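PDB 1U5K: DNA repair protein RecO from Deinococcus radiodurans, which probably takes part in DNA repair and in recombination by the RecF pathway, and carries a zinc ion bound by four cysteines. Local coordinates for residues A[195-198]-A[199-202]; A[87-90]-A[91-95]. One frame throughout, in Å; residues are numbered along the deposited sequence.

Interaction 1: residues A[195-198]-A[199-202]; sequences RRTV and RASF
Thr197 closes the first turn of helix 198-203 with its own hydroxyl: OG1 accepts a hydrogen bond from Ala200 N at 3.1 Å, with 158° at the hydrogen. A chi1 of 64° sets OG1 between the backbone N and the carbonyl carbon of Thr197, where it faces the helix start and also lies against the methyl of Ala200. The turn continues through the backbone, Ser201 N binding Thr197 O and Phe202 N binding Val198 O.

Arg196, just ahead of the cap, can be followed outward atom by atom. Its CB lies 3.8 Å from Ser201 OG; CG then passes alongside the Ala200 methyl, with CB of Ala200 4.0 Å away; CD stays close to Ser201 OG. A bend at chi3 (-120°) turns the guanidinium, which takes a water in its plane at the edge, 2.9 Å from NH1. That water also hydrogen-bonds to Ser201 OG, while NH2 forms a salt bridge with Asp188. A second water lies 2.6 Å from Ser201 OG and within hydrogen-bonding distance of Arg196 O, though it has more acceptors near it than protons to give; one serine hydroxyl thus appears to be linked through solvent to both the backbone and the side chain of Arg196.

On another side of the turn, the Phe202 ring presents one face to Val198 O, which lies 3.2 Å above its plane and offset toward the rim. Val198 and Phe202 also rest on helix 129-141, at Met136 and Val135. The whole is a threonine N-cap, a common way for a loop to hand over to a helix.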
ATOM      1  N   ARG A 195      16.489  -0.291 -23.850  1.00 33.53           N
ATOM      2  CA  ARG A 195      17.334  -1.010 -24.805  1.00 34.32           C
ATOM      3  C   ARG A 195      18.790  -1.122 -24.350  1.00 33.35           C
ATOM      4  O   ARG A 195      19.451  -2.145 -24.532  1.00 32.72           O
ATOM      5  CB  ARG A 195      17.209  -0.360 -26.188  1.00 35.24           C
ATOM      6  CG  ARG A 195      18.386  -0.507 -27.157  1.00 41.70           C
ATOM      7  CD  ARG A 195      18.552   0.670 -28.137  1.00 49.82           C
ATOM      8  NE  ARG A 195      19.958   1.037 -28.300  1.00 56.40           N
ATOM      9  CZ  ARG A 195      20.587   2.075 -27.759  1.00 59.64           C
ATOM     10  NH1 ARG A 195      19.974   2.985 -27.014  1.00 62.83           N
ATOM     11  NH2 ARG A 195      21.878   2.232 -28.004  1.00 63.17           N
ATOM     12  N   ARG A 196      19.299  -0.061 -23.738  1.00 33.03           N
ATOM     13  CA  ARG A 196      20.674  -0.027 -23.267  1.00 33.24           C
ATOM     14  C   ARG A 196      20.949  -1.132 -22.260  1.00 32.55           C
ATOM     15  O   ARG A 196      20.096  -1.448 -21.421  1.00 31.28           O
ATOM     16  CB  ARG A 196      20.903   1.276 -22.523  1.00 34.17           C
ATOM     17  CG  ARG A 196      22.137   2.025 -22.915  1.00 38.53           C
ATOM     18  CD  ARG A 196      22.064   3.447 -22.395  1.00 39.55           C
ATOM     19  NE  ARG A 196      22.130   4.375 -23.508  1.00 40.25           N
ATOM     20  CZ  ARG A 196      21.938   5.674 -23.396  1.00 37.27           C
ATOM     21  NH1 ARG A 196      21.628   6.193 -22.221  1.00 37.97           N
ATOM     22  NH2 ARG A 196      22.055   6.432 -24.473  1.00 38.76           N
ATOM     23  N   THR A 197      22.147  -1.700 -22.328  1.00 30.69           N
ATOM     24  CA  THR A 197      22.545  -2.662 -21.309  1.00 30.39           C
ATOM     25  C   THR A 197      22.555  -1.990 -19.941  1.00 29.64           C
ATOM     26  O   THR A 197      22.805  -0.791 -19.815  1.00 28.81           O
ATOM     27  CB  THR A 197      23.931  -3.270 -21.606  1.00 30.31           C
ATOM     28  OG1 THR A 197      24.906  -2.227 -21.540  1.00 31.62           O
ATOM     29  CG2 THR A 197      24.008  -3.819 -23.014  1.00 31.04           C
ATOM     30  N   VAL A 198      22.286  -2.761 -18.894  1.00 29.90           N
ATOM     31  CA  VAL A 198      22.336  -2.194 -17.555  1.00 30.43           C
ATOM     32  C   VAL A 198      23.758  -1.772 -17.168  1.00 30.20           C
ATOM     33  O   VAL A 198      23.985  -0.763 -16.503  1.00 29.53           O
ATOM     34  CB  VAL A 198      21.628  -3.085 -16.502  1.00 31.47           C
ATOM     35  CG1 VAL A 198      20.201  -3.409 -16.927  1.00 32.67           C
ATOM     36  CG2 VAL A 198      22.366  -4.367 -16.221  1.00 32.05           C
ATOM     37  N   ARG A 199      24.752  -2.517 -17.633  1.00 30.97           N
ATOM     38  CA  ARG A 199      26.126  -2.080 -17.424  1.00 30.98           C
ATOM     39  C   ARG A 199      26.400  -0.689 -17.982  1.00 30.40           C
ATOM     40  O   ARG A 199      26.862   0.189 -17.267  1.00 31.58           O
ATOM     41  CB  ARG A 199      27.082  -3.085 -18.050  1.00 32.74           C
ATOM     42  CG  ARG A 199      28.526  -2.812 -17.702  1.00 32.63           C
ATOM     43  CD  ARG A 199      29.275  -4.098 -17.854  1.00 35.96           C
ATOM     44  NE  ARG A 199      30.694  -3.852 -17.697  1.00 36.68           N
ATOM     45  CZ  ARG A 199      31.607  -4.791 -17.884  1.00 36.51           C
ATOM     46  NH1 ARG A 199      31.240  -6.022 -18.217  1.00 34.20           N
ATOM     47  NH2 ARG A 199      32.877  -4.479 -17.693  1.00 35.29           N
ATOM     48  N   ALA A 200      26.044  -0.451 -19.236  1.00 30.84           N
ATOM     49  CA  ALA A 200      26.136   0.872 -19.845  1.00 31.02           C
ATOM     50  C   ALA A 200      25.417   1.960 -19.054  1.00 31.45           C
ATOM     51  O   ALA A 200      25.981   3.026 -18.813  1.00 32.52           O
ATOM     52  CB  ALA A 200      25.612   0.823 -21.276  1.00 31.67           C
ATOM     53  N   SER A 201      24.189   1.707 -18.615  1.00 30.89           N
ATOM     54  CA  SER A 201      23.450   2.683 -17.819  1.00 30.29           C
ATOM     55  C   SER A 201      24.047   2.998 -16.452  1.00 30.71           C
ATOM     56  O   SER A 201      24.002   4.145 -16.012  1.00 29.35           O
ATOM     57  CB  SER A 201      21.997   2.233 -17.656  1.00 30.71           C
ATOM     58  OG  SER A 201      21.302   2.386 -18.875  1.00 26.56           O
ATOM     59  N   PHE A 202      24.602   1.994 -15.783  1.00 33.28           N
ATOM     60  CA  PHE A 202      25.251   2.180 -14.487  1.00 35.00           C
ATOM     61  C   PHE A 202      26.415   3.161 -14.580  1.00 36.97           C
ATOM     62  O   PHE A 202      26.784   3.794 -13.590  1.00 36.49           O
ATOM     63  CB  PHE A 202      25.809   0.872 -13.915  1.00 34.57           C
ATOM     64  CG  PHE A 202      24.790  -0.115 -13.421  1.00 33.63           C
ATOM     65  CD1 PHE A 202      25.205  -1.394 -13.095  1.00 32.41           C
ATOM     66  CD2 PHE A 202      23.443   0.191 -13.292  1.00 33.87           C
ATOM     67  CE1 PHE A 202      24.312  -2.353 -12.648  1.00 37.08           C
ATOM     68  CE2 PHE A 202      22.548  -0.755 -12.842  1.00 35.21           C
ATOM     69  CZ  PHE A 202      22.967  -2.027 -12.496  1.00 36.04           C
TER
HETATM   70  O   HOH W   1      19.835   0.282 -19.230  1.00 35.19           O
HETATM   71  O   HOH W   2      21.383   5.222 -19.458  1.00 38.31           O

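Interaction 2: residues A[87-90]-A[91-95]; sequences ERYA and FAHLM
Glu87 and Phe91, one helical turn apart, run side by side in the same direction, with the carboxylate and ring planes 46° apart. The aliphatic part of the glutamate does the touching: its CG lies 4.0 Å from Phe91 CE1. With Phe91 CG beside its own backbone N (chi1 -74°), the ring leans back along the helix and brings CD1 to 3.3 Å from Glu87 O. The backbone bond from Phe91 N to that same oxygen is weak, whereas Ala92 N reaches Arg88 O at 3.0 Å and almost straight, 173° at the hydrogen.

The close packing belongs to the Phe91 and Ala92 side, where Phe91 meets Val123 and Ala133, and Ala92 meets Leu120. Tyr89 makes a looser pair with His93: the ring centroids are 5.9 Å apart, the planes oblique, and the nearest carbons, Tyr89 CE2 and His93 CD2, 4.4 Å from each other. Glu87, Tyr89 and Ala90 are the exposed members.

Helix 86-102 packs through Phe91 and Met95 on helices 110-125 and 129-141, while Tyr89 meets Phe53 edge-to-face in the loop before strand 55-61, and His93 touches Pro81 of the second subunit.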
ATOM      1  N   GLU A  87      19.253   1.409   3.826  1.00 31.76           N
ATOM      2  CA  GLU A  87      19.079   1.998   2.504  1.00 31.85           C
ATOM      3  C   GLU A  87      19.004   0.947   1.391  1.00 29.93           C
ATOM      4  O   GLU A  87      18.204   1.050   0.459  1.00 30.16           O
ATOM      5  CB  GLU A  87      20.171   3.021   2.191  1.00 32.33           C
ATOM      6  CG  GLU A  87      20.072   3.521   0.762  1.00 37.16           C
ATOM      7  CD  GLU A  87      21.019   4.652   0.410  1.00 42.83           C
ATOM      8  OE1 GLU A  87      22.241   4.417   0.473  1.00 48.79           O
ATOM      9  OE2 GLU A  87      20.534   5.746   0.051  1.00 46.55           O
ATOM     10  N   ARG A  88      19.855  -0.065   1.493  1.00 28.04           N
ATOM     11  CA  ARG A  88      19.865  -1.180   0.563  1.00 26.99           C
ATOM     12  C   ARG A  88      18.603  -2.021   0.711  1.00 26.40           C
ATOM     13  O   ARG A  88      18.014  -2.430  -0.278  1.00 25.48           O
ATOM     14  CB  ARG A  88      21.127  -2.020   0.762  1.00 27.75           C
ATOM     15  CG  ARG A  88      22.426  -1.230   0.563  1.00 27.38           C
ATOM     16  CD  ARG A  88      23.668  -2.070   0.568  1.00 29.75           C
ATOM     17  NE  ARG A  88      24.852  -1.230   0.472  1.00 31.17           N
ATOM     18  CZ  ARG A  88      25.410  -0.788  -0.639  1.00 30.72           C
ATOM     19  NH1 ARG A  88      24.935  -1.131  -1.830  1.00 32.40           N
ATOM     20  NH2 ARG A  88      26.460   0.020  -0.547  1.00 32.28           N
ATOM     21  N   TYR A  89      18.201  -2.324   1.941  1.00 26.04           N
ATOM     22  CA  TYR A  89      16.954  -3.028   2.172  1.00 25.45           C
ATOM     23  C   TYR A  89      15.793  -2.335   1.461  1.00 24.07           C
ATOM     24  O   TYR A  89      15.007  -2.997   0.794  1.00 23.98           O
ATOM     25  CB  TYR A  89      16.665  -3.161   3.667  1.00 25.95           C
ATOM     26  CG  TYR A  89      15.514  -4.065   3.994  1.00 26.63           C
ATOM     27  CD1 TYR A  89      15.732  -5.363   4.435  1.00 33.84           C
ATOM     28  CD2 TYR A  89      14.194  -3.605   3.926  1.00 32.86           C
ATOM     29  CE1 TYR A  89      14.675  -6.187   4.766  1.00 31.79           C
ATOM     30  CE2 TYR A  89      13.127  -4.419   4.265  1.00 31.50           C
ATOM     31  CZ  TYR A  89      13.387  -5.710   4.700  1.00 36.86           C
ATOM     32  OH  TYR A  89      12.362  -6.572   5.033  1.00 37.75           O
ATOM     33  N   ALA A  90      15.723  -1.016   1.579  1.00 23.73           N
ATOM     34  CA  ALA A  90      14.640  -0.215   1.028  1.00 24.05           C
ATOM     35  C   ALA A  90      14.540  -0.367  -0.482  1.00 23.40           C
ATOM     36  O   ALA A  90      13.439  -0.483  -1.000  1.00 22.80           O
ATOM     37  CB  ALA A  90      14.776   1.259   1.432  1.00 24.40           C
ATOM     38  N   PHE A  91      15.673  -0.377  -1.179  1.00 22.90           N
ATOM     39  CA  PHE A  91      15.703  -0.534  -2.624  1.00 23.01           C
ATOM     40  C   PHE A  91      15.453  -1.979  -3.064  1.00 22.33           C
ATOM     41  O   PHE A  91      14.760  -2.167  -4.063  1.00 23.77           O
ATOM     42  CB  PHE A  91      16.954   0.110  -3.237  1.00 22.62           C
ATOM     43  CG  PHE A  91      16.889   1.614  -3.264  1.00 24.69           C
ATOM     44  CD1 PHE A  91      17.737   2.383  -2.481  1.00 24.44           C
ATOM     45  CD2 PHE A  91      15.932   2.270  -4.036  1.00 24.26           C
ATOM     46  CE1 PHE A  91      17.612   3.778  -2.445  1.00 27.94           C
ATOM     47  CE2 PHE A  91      15.841   3.654  -4.035  1.00 27.46           C
ATOM     48  CZ  PHE A  91      16.670   4.427  -3.224  1.00 27.05           C
ATOM     49  N   ALA A  92      15.958  -2.978  -2.337  1.00 21.66           N
ATOM     50  CA  ALA A  92      15.623  -4.377  -2.574  1.00 20.76           C
ATOM     51  C   ALA A  92      14.108  -4.555  -2.481  1.00 20.61           C
ATOM     52  O   ALA A  92      13.497  -5.225  -3.304  1.00 20.14           O
ATOM     53  CB  ALA A  92      16.335  -5.332  -1.581  1.00 22.00           C
ATOM     54  N   HIS A  93      13.511  -3.951  -1.461  1.00 21.08           N
ATOM     55  CA  HIS A  93      12.082  -4.056  -1.193  1.00 20.76           C
ATOM     56  C   HIS A  93      11.249  -3.412  -2.305  1.00 20.86           C
ATOM     57  O   HIS A  93      10.261  -3.984  -2.748  1.00 21.50           O
ATOM     58  CB  HIS A  93      11.850  -3.397   0.146  1.00 20.97           C
ATOM     59  CG  HIS A  93      10.523  -3.657   0.785  1.00 21.95           C
ATOM     60  ND1 HIS A  93       9.779  -4.792   0.553  1.00 29.28           N
ATOM     61  CD2 HIS A  93       9.844  -2.943   1.713  1.00 23.54           C
ATOM     62  CE1 HIS A  93       8.688  -4.757   1.296  1.00 26.29           C
ATOM     63  NE2 HIS A  93       8.687  -3.631   1.982  1.00 26.63           N
ATOM     64  N   LEU A  94      11.677  -2.249  -2.779  1.00 20.50           N
ATOM     65  CA  LEU A  94      11.085  -1.630  -3.951  1.00 20.91           C
ATOM     66  C   LEU A  94      11.139  -2.551  -5.173  1.00 20.91           C
ATOM     67  O   LEU A  94      10.121  -2.733  -5.833  1.00 20.17           O
ATOM     68  CB  LEU A  94      11.719  -0.271  -4.225  1.00 20.54           C
ATOM     69  CG  LEU A  94      11.359   0.472  -5.507  1.00 21.34           C
ATOM     70  CD1 LEU A  94       9.864   0.681  -5.609  1.00 25.79           C
ATOM     71  CD2 LEU A  94      12.083   1.800  -5.504  1.00 23.22           C
ATOM     72  N   MET A  95      12.294  -3.124  -5.491  1.00 20.70           N
ATOM     73  CA  MET A  95      12.396  -3.980  -6.677  1.00 20.22           C
ATOM     74  C   MET A  95      11.426  -5.146  -6.533  1.00 20.33           C
ATOM     75  O   MET A  95      10.794  -5.508  -7.519  1.00 20.45           O
ATOM     76  CB  MET A  95      13.801  -4.531  -6.883  1.00 19.38           C
ATOM     77  CG  MET A  95      14.789  -3.409  -7.164  1.00 20.46           C
ATOM     78  SD  MET A  95      14.482  -2.488  -8.662  1.00 24.29           S
ATOM     79  CE  MET A  95      13.387  -1.270  -8.142  1.00 37.61           C
TER

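In the fold
Interaction 2 comes first along the chain, in the opening turns of helix 86-102, soon after strand 69-78 of the N-terminal OB-fold region; interaction 1 follows about a hundred residues later, at the start of helix 198-203. Their centres are 20 Å apart and their nearest atoms about 9 Å, so they do not touch. Helix 129-141 is their common neighbour, receiving Phe91 and Met95 from one and Val198, Ser201 and Phe202 from the other. Both fall in the C-terminal RecO region and lie away from the zinc site. Together they illustrate how two helices distant in sequence are brought into one helical region by packing on the same third helix.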